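Side-chain contacts in threonine phosphate decarboxylase-like enzyme (PDB 6OUX), which decarboxylates L-serine O-phosphate to ethanolamine O-phosphate with pyridoxal phosphate, supplying the linker between corrin ring and nucleotide loop in norcobamide biosynthesis: residues D61-R65 with E66-T70; L95-K98 with P99-F103; M114-Q118 with E119-K123; K332-S335 with R336-A339. All blocks are in the same frame, centred on the assembly; numbering follows the deposited sequence.

In the fold
All four contacts are local and follow one another in series along the chain, so none nests in or crosses another. Interaction 1 finishes helix 53-68, at the periphery of the subunit and beside the second subunit. Interaction 2 closes the bend from helix 84-95 into strand 102-105, and interaction 3 the turn from helix 108-116 towards strand 123-128. These two strands belong to the seven-stranded sheet, and the two contacts meet where Phe103 CZ packs on Met114 SD at 3.6 Å. Interaction 4, about 46 Å from interaction 2 between centres and across the chain's centre from it, joins strand 328-332 of the five-stranded sheet to helix 339-350.

Interaction 1 (D61-R65 with E66-T70)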
loop_
_atom_site.group_PDB
_atom_site.type_symbol
_atom_site.label_atom_id
_atom_site.label_comp_id
_atom_site.label_asym_id
_atom_site.label_seq_id
_atom_site.Cartn_x
_atom_site.Cartn_y
_atom_site.Cartn_z
ATOM N N ASP A 61 -11.345 9.377 -17.199
ATOM C CA ASP A 61 -11.267 10.186 -18.397
ATOM C C ASP A 61 -9.992 10.990 -18.379
ATOM O O ASP A 61 -9.364 11.075 -19.405
ATOM C CB ASP A 61 -12.490 11.102 -18.519
ATOM C CG ASP A 61 -12.474 11.909 -19.761
ATOM O OD1 ASP A 61 -12.557 11.325 -20.864
ATOM O OD2 ASP A 61 -12.333 13.098 -19.617
ATOM N N TYR A 62 -9.592 11.566 -17.234
ATOM C CA TYR A 62 -8.313 12.200 -17.109
ATOM C C TYR A 62 -7.137 11.230 -17.324
ATOM O O TYR A 62 -6.130 11.575 -17.984
ATOM C CB TYR A 62 -8.147 12.921 -15.768
ATOM C CG TYR A 62 -8.729 14.301 -15.687
ATOM C CD1 TYR A 62 -10.041 14.539 -15.290
ATOM C CD2 TYR A 62 -7.951 15.380 -15.952
ATOM C CE1 TYR A 62 -10.539 15.809 -15.184
ATOM C CE2 TYR A 62 -8.434 16.653 -15.847
ATOM C CZ TYR A 62 -9.722 16.854 -15.479
ATOM O OH TYR A 62 -10.116 18.120 -15.389
ATOM N N ILE A 63 -7.278 10.007 -16.806
ATOM C CA ILE A 63 -6.272 8.989 -17.023
ATOM C C ILE A 63 -6.132 8.668 -18.547
ATOM O O ILE A 63 -5.038 8.646 -19.075
ATOM C CB ILE A 63 -6.555 7.763 -16.185
ATOM C CG1 ILE A 63 -6.395 8.118 -14.713
ATOM C CG2 ILE A 63 -5.609 6.633 -16.570
ATOM C CD1 ILE A 63 -6.770 6.994 -13.761
ATOM N N ASP A 64 -7.253 8.426 -19.205
ATOM C CA ASP A 64 -7.255 8.095 -20.588
ATOM C C ASP A 64 -6.590 9.191 -21.371
ATOM O O ASP A 64 -5.721 8.902 -22.201
ATOM C CB ASP A 64 -8.681 7.898 -21.080
ATOM C CG ASP A 64 -8.769 7.433 -22.521
ATOM O OD1 ASP A 64 -7.811 6.869 -23.034
ATOM O OD2 ASP A 64 -9.829 7.643 -23.157
ATOM N N ARG A 65 -7.010 10.433 -21.119
ATOM C CA ARG A 65 -6.565 11.574 -21.908
ATOM C C ARG A 65 -5.123 11.937 -21.593
ATOM O O ARG A 65 -4.360 12.250 -22.500
ATOM C CB ARG A 65 -7.498 12.804 -21.792
ATOM C CG ARG A 65 -8.911 12.630 -22.426
ATOM C CD ARG A 65 -10.068 13.564 -21.864
ATOM N NE ARG A 65 -9.341 14.703 -21.478
ATOM C CZ ARG A 65 -9.155 15.264 -20.310
ATOM N NH1 ARG A 65 -8.254 16.172 -20.355
ATOM N NH2 ARG A 65 -9.874 15.091 -19.211
ATOM N N GLU A 66 -4.754 11.888 -20.337
ATOM C CA GLU A 66 -3.447 12.384 -19.906
ATOM C C GLU A 66 -2.344 11.312 -19.778
ATOM O O GLU A 66 -1.150 11.648 -19.812
ATOM C CB GLU A 66 -3.527 13.153 -18.585
ATOM C CG GLU A 66 -4.448 14.366 -18.610
ATOM C CD GLU A 66 -4.378 15.208 -17.332
ATOM O OE1 GLU A 66 -3.828 14.743 -16.332
ATOM O OE2 GLU A 66 -4.930 16.334 -17.300
ATOM N N LEU A 67 -2.737 10.057 -19.608
ATOM C CA LEU A 67 -1.725 9.002 -19.410
ATOM C C LEU A 67 -1.694 7.998 -20.497
ATOM O O LEU A 67 -0.619 7.568 -20.909
ATOM C CB LEU A 67 -1.945 8.255 -18.077
ATOM C CG LEU A 67 -1.732 9.096 -16.818
ATOM C CD1 LEU A 67 -1.865 8.201 -15.608
ATOM C CD2 LEU A 67 -0.419 9.835 -16.728
ATOM N N ILE A 68 -2.860 7.587 -20.962
ATOM C CA ILE A 68 -2.924 6.480 -21.868
ATOM C C ILE A 68 -2.639 6.943 -23.269
ATOM O O ILE A 68 -1.718 6.425 -23.882
ATOM C CB ILE A 68 -4.260 5.767 -21.809
ATOM C CG1 ILE A 68 -4.525 5.222 -20.393
ATOM C CG2 ILE A 68 -4.315 4.673 -22.831
ATOM C CD1 ILE A 68 -3.498 4.291 -19.810
ATOM N N GLN A 69 -3.409 7.912 -23.765
ATOM C CA GLN A 69 -3.250 8.374 -25.167
ATOM C C GLN A 69 -1.950 9.123 -25.419
ATOM O O GLN A 69 -1.506 9.227 -26.538
ATOM C CB GLN A 69 -4.404 9.299 -25.554
ATOM C CG GLN A 69 -5.703 8.600 -25.655
ATOM C CD GLN A 69 -6.774 9.483 -26.262
ATOM O OE1 GLN A 69 -6.864 10.689 -25.923
ATOM N NE2 GLN A 69 -7.605 8.887 -27.160
ATOM N N THR A 70 -1.339 9.669 -24.392
ATOM C CA THR A 70 -0.067 10.337 -24.544
ATOM C C THR A 70 1.150 9.417 -24.283
ATOM O O THR A 70 2.258 9.869 -24.372
ATOM C CB THR A 70 0.043 11.385 -23.482
ATOM O OG1 THR A 70 0.047 10.697 -22.197
ATOM C CG2 THR A 70 -1.160 12.333 -23.539
#
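Tyr62 and Glu66 run side by side, one turn apart, where the last part of helix 53-68 widens into a pi-type turn. Glu66 OE2 reaches the rim of the Tyr62 ring, 3.4 Å from CD2, with the carboxylate almost perpendicular to the ring (88°). The glutamate chain is extended beyond CG (chi2 -173°), which brings the acid alongside the CD2-CE2 edge of the ring. Over one face of the same ring, above its centre, lies Arg65 NH2, which also forms a salt bridge to Asp61 OD2 of 3.2 Å. The tyrosine thus offers a flat surface to a cation and an edge to an anion. Beyond this shell, Arg288 makes a salt bridge to Glu66 OE2 and Tyr281 a hydrogen bond to OE1, while Phe291 meets the Tyr62 ring edge-to-face. An alanine in place of Glu66 would probably leave Arg288 and the Tyr281 hydroxyl without this acceptor and uncover the tyrosine edge.

On the apolar side, Ile63 CG2 touches both Leu67 CD1 and Ile68 CG1, each at 4.2 Å; branched and long aliphatic chains suit a flank that packs on Tyr281 and on Tyr73 of the second subunit. In the backbone, Ile63 O accepts from Leu67 N and, five residues on, from Ile68 N, and Gln69 N gives a nearly straight bond (168°) to Asp64 O at 3.0 Å. Thr70 then folds back, its OG1 donating to Glu66 O at 2.8 Å from well above the carbonyl plane.

Interaction 2 (L95-K98 with P99-F103); sequences LHVK and PENIF
Lys98 and Glu100 form a salt bridge across the start of a short 3-10 turn, with NZ 2.8 Å from Glu100 OE1. The lysine runs extended as far as CE and bends only at its last torsion (chi4 54°), while Glu100 is kinked at chi2 (62°); the two chains therefore cross at about a right angle, and the ammonium meets OE1 from above the carboxylate plane. The flexible length of lysine suits this solvent-exposed place, where the ammonium must reach round the turn. A leucine in place of Glu100 would probably leave the Lys98 ammonium without this partner and its end freer to swing.

The backbone acceptors are used in succession. Lys98 O takes the N-H of Asn101 at 3.0 Å, the donor lying well above the carbonyl plane, and Pro99 O takes that of Ile102 at 3.1 Å. Proline fits the first position of the turn, since it brings no N-H that would need an acceptor and its ring holds phi near helical values. Asn101 OD1 rests on the aliphatic part of Lys98, 3.4 Å from CB, whereas ND2 is satisfied by Met258 O. Ile102 O in turn accepts from Gln88 NE2.

Apolar contacts fill the inner side: Val97 CG1 lies 3.9 Å from Asn101 CB, and Leu95 CD2 lies 4.0 Å from Ile102 CD1, beside Leu257. The whole is a compact helix-to-strand connection, leading from helix 84-95 into edge strand 102-105 of the seven-stranded large-domain sheet, in the fold-type-I architecture of class-II pyridoxal-phosphate-dependent aminotransferases.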
loop_
_atom_site.group_PDB
_atom_site.type_symbol
_atom_site.label_atom_id
_atom_site.label_comp_id
_atom_site.label_asym_id
_atom_site.label_seq_id
_atom_site.Cartn_x
_atom_site.Cartn_y
_atom_site.Cartn_z
ATOM N N LEU A 95 -5.704 21.498 0.944
ATOM C CA LEU A 95 -6.276 21.345 2.282
ATOM C C LEU A 95 -6.201 22.618 3.161
ATOM O O LEU A 95 -7.032 22.766 4.057
ATOM C CB LEU A 95 -5.684 20.169 3.027
ATOM C CG LEU A 95 -6.270 18.760 2.897
ATOM C CD1 LEU A 95 -6.574 18.306 1.492
ATOM C CD2 LEU A 95 -5.306 17.772 3.520
ATOM N N HIS A 96 -5.213 23.491 2.925
ATOM C CA HIS A 96 -5.020 24.759 3.680
ATOM C C HIS A 96 -4.573 24.416 5.067
ATOM O O HIS A 96 -5.137 24.868 6.078
ATOM C CB HIS A 96 -6.280 25.663 3.703
ATOM C CG HIS A 96 -6.770 25.999 2.331
ATOM N ND1 HIS A 96 -8.053 25.735 1.902
ATOM C CD2 HIS A 96 -6.103 26.468 1.253
ATOM C CE1 HIS A 96 -8.168 26.076 0.634
ATOM N NE2 HIS A 96 -6.997 26.523 0.215
ATOM N N VAL A 97 -3.559 23.573 5.104
ATOM C CA VAL A 97 -3.039 23.097 6.343
ATOM C C VAL A 97 -1.557 22.978 6.159
ATOM O O VAL A 97 -1.081 22.681 5.075
ATOM C CB VAL A 97 -3.608 21.702 6.711
ATOM C CG1 VAL A 97 -3.047 21.247 8.016
ATOM C CG2 VAL A 97 -5.139 21.698 6.821
ATOM N N LYS A 98 -0.834 23.151 7.246
ATOM C CA LYS A 98 0.569 22.910 7.311
ATOM C C LYS A 98 0.939 21.504 6.799
ATOM O O LYS A 98 0.376 20.527 7.247
ATOM C CB LYS A 98 0.953 23.086 8.766
ATOM C CG LYS A 98 2.367 22.692 9.164
ATOM C CD LYS A 98 2.621 23.167 10.605
ATOM C CE LYS A 98 3.878 22.581 11.196
ATOM N NZ LYS A 98 4.977 22.882 10.244
ATOM N N PRO A 99 1.913 21.386 5.871
ATOM C CA PRO A 99 2.225 20.035 5.324
ATOM C C PRO A 99 2.602 18.971 6.338
ATOM O O PRO A 99 2.255 17.768 6.182
ATOM C CB PRO A 99 3.441 20.282 4.374
ATOM C CG PRO A 99 3.816 21.700 4.526
ATOM C CD PRO A 99 2.709 22.448 5.216
ATOM N N GLU A 100 3.321 19.387 7.371
ATOM C CA GLU A 100 3.821 18.443 8.389
ATOM C C GLU A 100 2.663 17.935 9.289
ATOM O O GLU A 100 2.857 17.056 10.082
ATOM C CB GLU A 100 4.938 19.091 9.262
ATOM C CG GLU A 100 6.220 19.631 8.543
ATOM C CD GLU A 100 6.019 20.736 7.544
ATOM O OE1 GLU A 100 5.098 21.611 7.714
ATOM O OE2 GLU A 100 6.776 20.758 6.533
ATOM N N ASN A 101 1.486 18.552 9.221
ATOM C CA ASN A 101 0.272 18.016 9.895
ATOM C C ASN A 101 -0.521 16.944 9.054
ATOM O O ASN A 101 -1.494 16.376 9.543
ATOM C CB ASN A 101 -0.714 19.149 10.266
ATOM C CG ASN A 101 -0.253 19.981 11.430
ATOM O OD1 ASN A 101 -0.022 21.162 11.330
ATOM N ND2 ASN A 101 -0.124 19.374 12.522
ATOM N N ILE A 102 -0.064 16.637 7.839
ATOM C CA ILE A 102 -0.696 15.649 6.931
ATOM C C ILE A 102 0.060 14.317 6.898
ATOM O O ILE A 102 1.247 14.335 6.686
ATOM C CB ILE A 102 -0.786 16.181 5.494
ATOM C CG1 ILE A 102 -1.419 17.561 5.478
ATOM C CG2 ILE A 102 -1.599 15.199 4.622
ATOM C CD1 ILE A 102 -1.426 18.313 4.147
ATOM N N PHE A 103 -0.641 13.204 7.162
ATOM C CA PHE A 103 -0.148 11.867 7.004
ATOM C C PHE A 103 -0.898 11.222 5.795
ATOM O O PHE A 103 -2.156 11.176 5.757
ATOM C CB PHE A 103 -0.321 11.049 8.314
ATOM C CG PHE A 103 0.148 9.638 8.194
ATOM C CD1 PHE A 103 -0.689 8.650 7.662
ATOM C CD2 PHE A 103 1.458 9.278 8.538
ATOM C CE1 PHE A 103 -0.267 7.353 7.500
ATOM C CE2 PHE A 103 1.885 7.951 8.409
ATOM C CZ PHE A 103 1.030 6.986 7.909
#

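Interaction 3 (M114-Q118 with E119-K123)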
loop_
_atom_site.group_PDB
_atom_site.type_symbol
_atom_site.label_atom_id
_atom_site.label_comp_id
_atom_site.label_asym_id
_atom_site.label_seq_id
_atom_site.Cartn_x
_atom_site.Cartn_y
_atom_site.Cartn_z
ATOM N N MET A 114 -3.456 1.826 12.459
ATOM C CA MET A 114 -2.112 2.339 12.904
ATOM C C MET A 114 -2.208 3.209 14.155
ATOM O O MET A 114 -1.487 2.981 15.116
ATOM C CB MET A 114 -1.385 3.047 11.766
ATOM C CG MET A 114 -0.098 3.844 12.105
ATOM S SD MET A 114 0.480 4.982 10.801
ATOM C CE MET A 114 -0.564 6.384 11.214
ATOM N N LEU A 115 -3.171 4.142 14.194
ATOM C CA LEU A 115 -3.405 4.937 15.381
ATOM C C LEU A 115 -3.743 4.124 16.636
ATOM O O LEU A 115 -3.215 4.378 17.720
ATOM C CB LEU A 115 -4.515 5.976 15.110
ATOM C CG LEU A 115 -4.161 7.064 14.084
ATOM C CD1 LEU A 115 -5.380 7.921 13.785
ATOM C CD2 LEU A 115 -3.013 7.914 14.602
ATOM N N LEU A 116 -4.625 3.152 16.490
ATOM C CA LEU A 116 -5.113 2.426 17.642
ATOM C C LEU A 116 -4.093 1.407 18.159
ATOM O O LEU A 116 -4.189 0.983 19.325
ATOM C CB LEU A 116 -6.440 1.754 17.313
ATOM C CG LEU A 116 -7.654 2.653 17.065
ATOM C CD1 LEU A 116 -8.883 1.778 16.845
ATOM C CD2 LEU A 116 -7.993 3.634 18.157
ATOM N N GLN A 117 -3.124 1.025 17.337
ATOM C CA GLN A 117 -2.072 0.109 17.765
ATOM C C GLN A 117 -0.965 0.777 18.621
ATOM O O GLN A 117 -0.030 0.133 19.076
ATOM C CB GLN A 117 -1.364 -0.489 16.539
ATOM C CG GLN A 117 -2.090 -1.595 15.822
ATOM C CD GLN A 117 -1.377 -1.967 14.501
ATOM O OE1 GLN A 117 -0.811 -1.113 13.812
ATOM N NE2 GLN A 117 -1.392 -3.249 14.165
ATOM N N GLN A 118 -1.003 2.072 18.774
ATOM C CA GLN A 118 0.103 2.737 19.445
ATOM C C GLN A 118 -0.038 2.418 20.933
ATOM O O GLN A 118 -1.159 2.164 21.430
ATOM C CB GLN A 118 0.089 4.251 19.169
ATOM C CG GLN A 118 0.040 4.633 17.683
ATOM C CD GLN A 118 1.268 4.181 16.878
ATOM O OE1 GLN A 118 1.251 3.178 16.092
ATOM N NE2 GLN A 118 2.334 4.926 17.046
ATOM N N GLU A 119 1.081 2.426 21.662
ATOM C CA GLU A 119 1.020 2.029 23.079
ATOM C C GLU A 119 0.305 3.013 24.011
ATOM O O GLU A 119 -0.249 2.616 25.029
ATOM C CB GLU A 119 2.393 1.597 23.612
ATOM C CG GLU A 119 3.443 2.684 23.736
ATOM C CD GLU A 119 4.798 2.109 24.157
ATOM O OE1 GLU A 119 4.859 0.898 24.520
ATOM O OE2 GLU A 119 5.800 2.867 24.116
ATOM N N GLU A 120 0.224 4.284 23.654
ATOM C CA GLU A 120 -0.559 5.224 24.484
ATOM C C GLU A 120 -2.027 4.865 24.521
ATOM O O GLU A 120 -2.730 5.282 25.415
ATOM C CB GLU A 120 -0.503 6.680 23.995
ATOM C CG GLU A 120 0.829 7.138 23.456
ATOM C CD GLU A 120 0.979 6.753 22.000
ATOM O OE1 GLU A 120 0.209 7.322 21.151
ATOM O OE2 GLU A 120 1.846 5.867 21.752
ATOM N N VAL A 121 -2.509 4.141 23.502
ATOM C CA VAL A 121 -3.913 3.819 23.391
ATOM C C VAL A 121 -4.253 2.638 24.320
ATOM O O VAL A 121 -3.991 1.497 24.006
ATOM C CB VAL A 121 -4.290 3.494 21.920
ATOM C CG1 VAL A 121 -5.801 3.214 21.799
ATOM C CG2 VAL A 121 -3.838 4.591 21.009
ATOM N N GLN A 122 -4.865 2.931 25.458
ATOM C CA GLN A 122 -5.173 1.924 26.481
ATOM C C GLN A 122 -6.661 1.796 26.845
ATOM O O GLN A 122 -7.080 0.804 27.440
ATOM C CB GLN A 122 -4.419 2.287 27.764
ATOM C CG GLN A 122 -2.921 2.147 27.637
ATOM C CD GLN A 122 -2.496 0.718 27.311
ATOM O OE1 GLN A 122 -1.609 0.500 26.476
ATOM N NE2 GLN A 122 -3.123 -0.269 27.966
ATOM N N LYS A 123 -7.463 2.792 26.510
ATOM C CA LYS A 123 -8.903 2.598 26.564
ATOM C C LYS A 123 -9.456 3.391 25.417
ATOM O O LYS A 123 -9.155 4.559 25.313
ATOM C CB LYS A 123 -9.462 3.069 27.854
ATOM C CG LYS A 123 -10.904 2.829 28.077
ATOM C CD LYS A 123 -11.247 3.084 29.557
ATOM C CE LYS A 123 -12.641 2.602 29.850
ATOM N NZ LYS A 123 -13.102 2.925 31.227
HETATM O O HOH W 1 -3.289 -0.054 21.556
#
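A type I beta turn runs from Gln118 to Val121, closed by a hydrogen bond of 3.2 Å from Val121 N to Gln118 O, whose donor stands well above the carbonyl plane. The turn folds Val121 back over the end of helix 108-116, where its two methyls take different places. CG2 sits on the backbone, 3.4 Å from Leu115 O; CG1, anti to the backbone N (chi1 -177°), faces the Leu116 side chain, 4.3 Å from CD2. A short branched residue suits this buried place, filling the angle between helix end and turn where Thr173 also packs.

Water 1 lies between the backbone oxygens Leu116 O, at 2.6 Å, and Val121 O, at 3.0 Å, bridging the mouth of the bend. On the outer side Glu120 is bent at chi2, which curls its carboxylate back until OE2 is 3.5 Å from Gln118 CB; its OE1 has a long, weak ion pair with Lys262. Acidic residues suit the solvent-facing middle of the turn.

The type I turn here makes the alpha-to-beta connection from helix 108-116 into strand 123-128, part of the alternating alpha/beta large domain of this fold-type-I pyridoxal-phosphate enzyme.

Interaction 4 (K332-S335 with R336-A339); sequences KLPS and RIKA
Ile337 turns CG1 to the side of its own backbone N (chi1 -58°), which lays this carbon against the ring of Pro334, 3.9 Å from CD; Leu333, with a similar first torsion, sends CD1 towards Ala339. Between them the chain makes a type II beta turn from Pro334 to Ile337, closed by Ile337 N donating to Pro334 O at 3.1 Å. Arg336 takes the turn's third position with positive phi (75°), unusual for a residue with a side chain, though its long polar chain suits the exposed outside of the bend.

Water 2 donates to both Pro334 O, at 2.7 Å, and Ile337 O, at 2.6 Å, so the proline oxygen is shared between the turn's N-H and solvent. Leu333 CD1 is pressed tightly against Ala339 CA, 3.5 Å away, and lies 4.1 Å from its CB; alanine, with only a methyl beyond CA, suits a place where the leucine comes so close to the backbone of the helix's first turn.

Lys338 is the N-cap residue, and Ala339 N donates a hydrogen bond to Glu366 OE1. The loop thus passes from strand 328-332 to helix 339-350, with Leu333 and Ile337 both packed on Val342 of that helix and Ala339 on Ile368 of strand 367-371.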
loop_
_atom_site.group_PDB
_atom_site.type_symbol
_atom_site.label_atom_id
_atom_site.label_comp_id
_atom_site.label_asym_id
_atom_site.label_seq_id
_atom_site.Cartn_x
_atom_site.Cartn_y
_atom_site.Cartn_z
ATOM N N LYS A 332 -34.264 -1.740 6.181
ATOM C CA LYS A 332 -34.767 -2.841 6.990
ATOM C C LYS A 332 -35.918 -3.532 6.269
ATOM O O LYS A 332 -36.910 -2.892 5.874
ATOM C CB LYS A 332 -35.242 -2.332 8.344
ATOM C CG LYS A 332 -35.846 -3.404 9.203
ATOM C CD LYS A 332 -35.525 -3.209 10.650
ATOM C CE LYS A 332 -36.619 -3.744 11.509
ATOM N NZ LYS A 332 -37.496 -2.550 11.649
ATOM N N LEU A 333 -35.757 -4.821 6.077
ATOM C CA LEU A 333 -36.701 -5.629 5.333
ATOM C C LEU A 333 -37.875 -5.982 6.235
ATOM O O LEU A 333 -37.795 -5.920 7.487
ATOM C CB LEU A 333 -36.026 -6.889 4.798
ATOM C CG LEU A 333 -34.815 -6.612 3.924
ATOM C CD1 LEU A 333 -34.081 -7.886 3.632
ATOM C CD2 LEU A 333 -35.202 -5.958 2.597
ATOM N N PRO A 334 -39.006 -6.326 5.593
ATOM C CA PRO A 334 -40.199 -6.590 6.368
ATOM C C PRO A 334 -39.990 -7.761 7.244
ATOM O O PRO A 334 -39.073 -8.559 7.033
ATOM C CB PRO A 334 -41.257 -6.929 5.307
ATOM C CG PRO A 334 -40.734 -6.355 4.086
ATOM C CD PRO A 334 -39.242 -6.600 4.173
ATOM N N SER A 335 -40.842 -7.885 8.234
ATOM C CA SER A 335 -40.717 -9.035 9.094
ATOM C C SER A 335 -41.125 -10.265 8.284
ATOM O O SER A 335 -41.906 -10.205 7.296
ATOM C CB SER A 335 -41.505 -8.892 10.378
ATOM O OG SER A 335 -40.726 -9.442 11.420
ATOM N N ARG A 336 -40.490 -11.354 8.663
ATOM C CA ARG A 336 -40.570 -12.608 7.972
ATOM C C ARG A 336 -39.777 -12.654 6.684
ATOM O O ARG A 336 -39.814 -13.663 6.012
ATOM C CB ARG A 336 -42.036 -13.072 7.785
ATOM C CG ARG A 336 -42.852 -12.954 9.079
ATOM C CD ARG A 336 -44.111 -13.822 9.163
ATOM N NE ARG A 336 -44.522 -14.364 7.874
ATOM C CZ ARG A 336 -44.539 -15.662 7.547
ATOM N NH1 ARG A 336 -44.218 -16.593 8.438
ATOM N NH2 ARG A 336 -44.930 -16.045 6.323
ATOM N N ILE A 337 -39.025 -11.613 6.333
ATOM C CA ILE A 337 -38.205 -11.684 5.105
ATOM C C ILE A 337 -36.753 -11.644 5.543
ATOM O O ILE A 337 -36.395 -10.735 6.275
ATOM C CB ILE A 337 -38.477 -10.472 4.166
ATOM C CG1 ILE A 337 -39.959 -10.372 3.766
ATOM C CG2 ILE A 337 -37.630 -10.511 2.927
ATOM C CD1 ILE A 337 -40.487 -11.559 2.976
ATOM N N LYS A 338 -35.936 -12.612 5.127
ATOM C CA LYS A 338 -34.520 -12.633 5.461
ATOM C C LYS A 338 -33.751 -11.810 4.437
ATOM O O LYS A 338 -34.113 -11.794 3.277
ATOM C CB LYS A 338 -33.926 -14.055 5.392
ATOM C CG LYS A 338 -34.371 -15.044 6.466
ATOM C CD LYS A 338 -33.947 -14.648 7.854
ATOM C CE LYS A 338 -34.538 -15.657 8.829
ATOM N NZ LYS A 338 -33.953 -15.592 10.171
ATOM N N ALA A 339 -32.691 -11.142 4.869
ATOM C CA ALA A 339 -31.769 -10.481 3.938
ATOM C C ALA A 339 -31.274 -11.479 2.883
ATOM O O ALA A 339 -31.152 -11.118 1.711
ATOM C CB ALA A 339 -30.596 -9.857 4.671
HETATM O O HOH W 2 -36.989 -9.528 8.529
#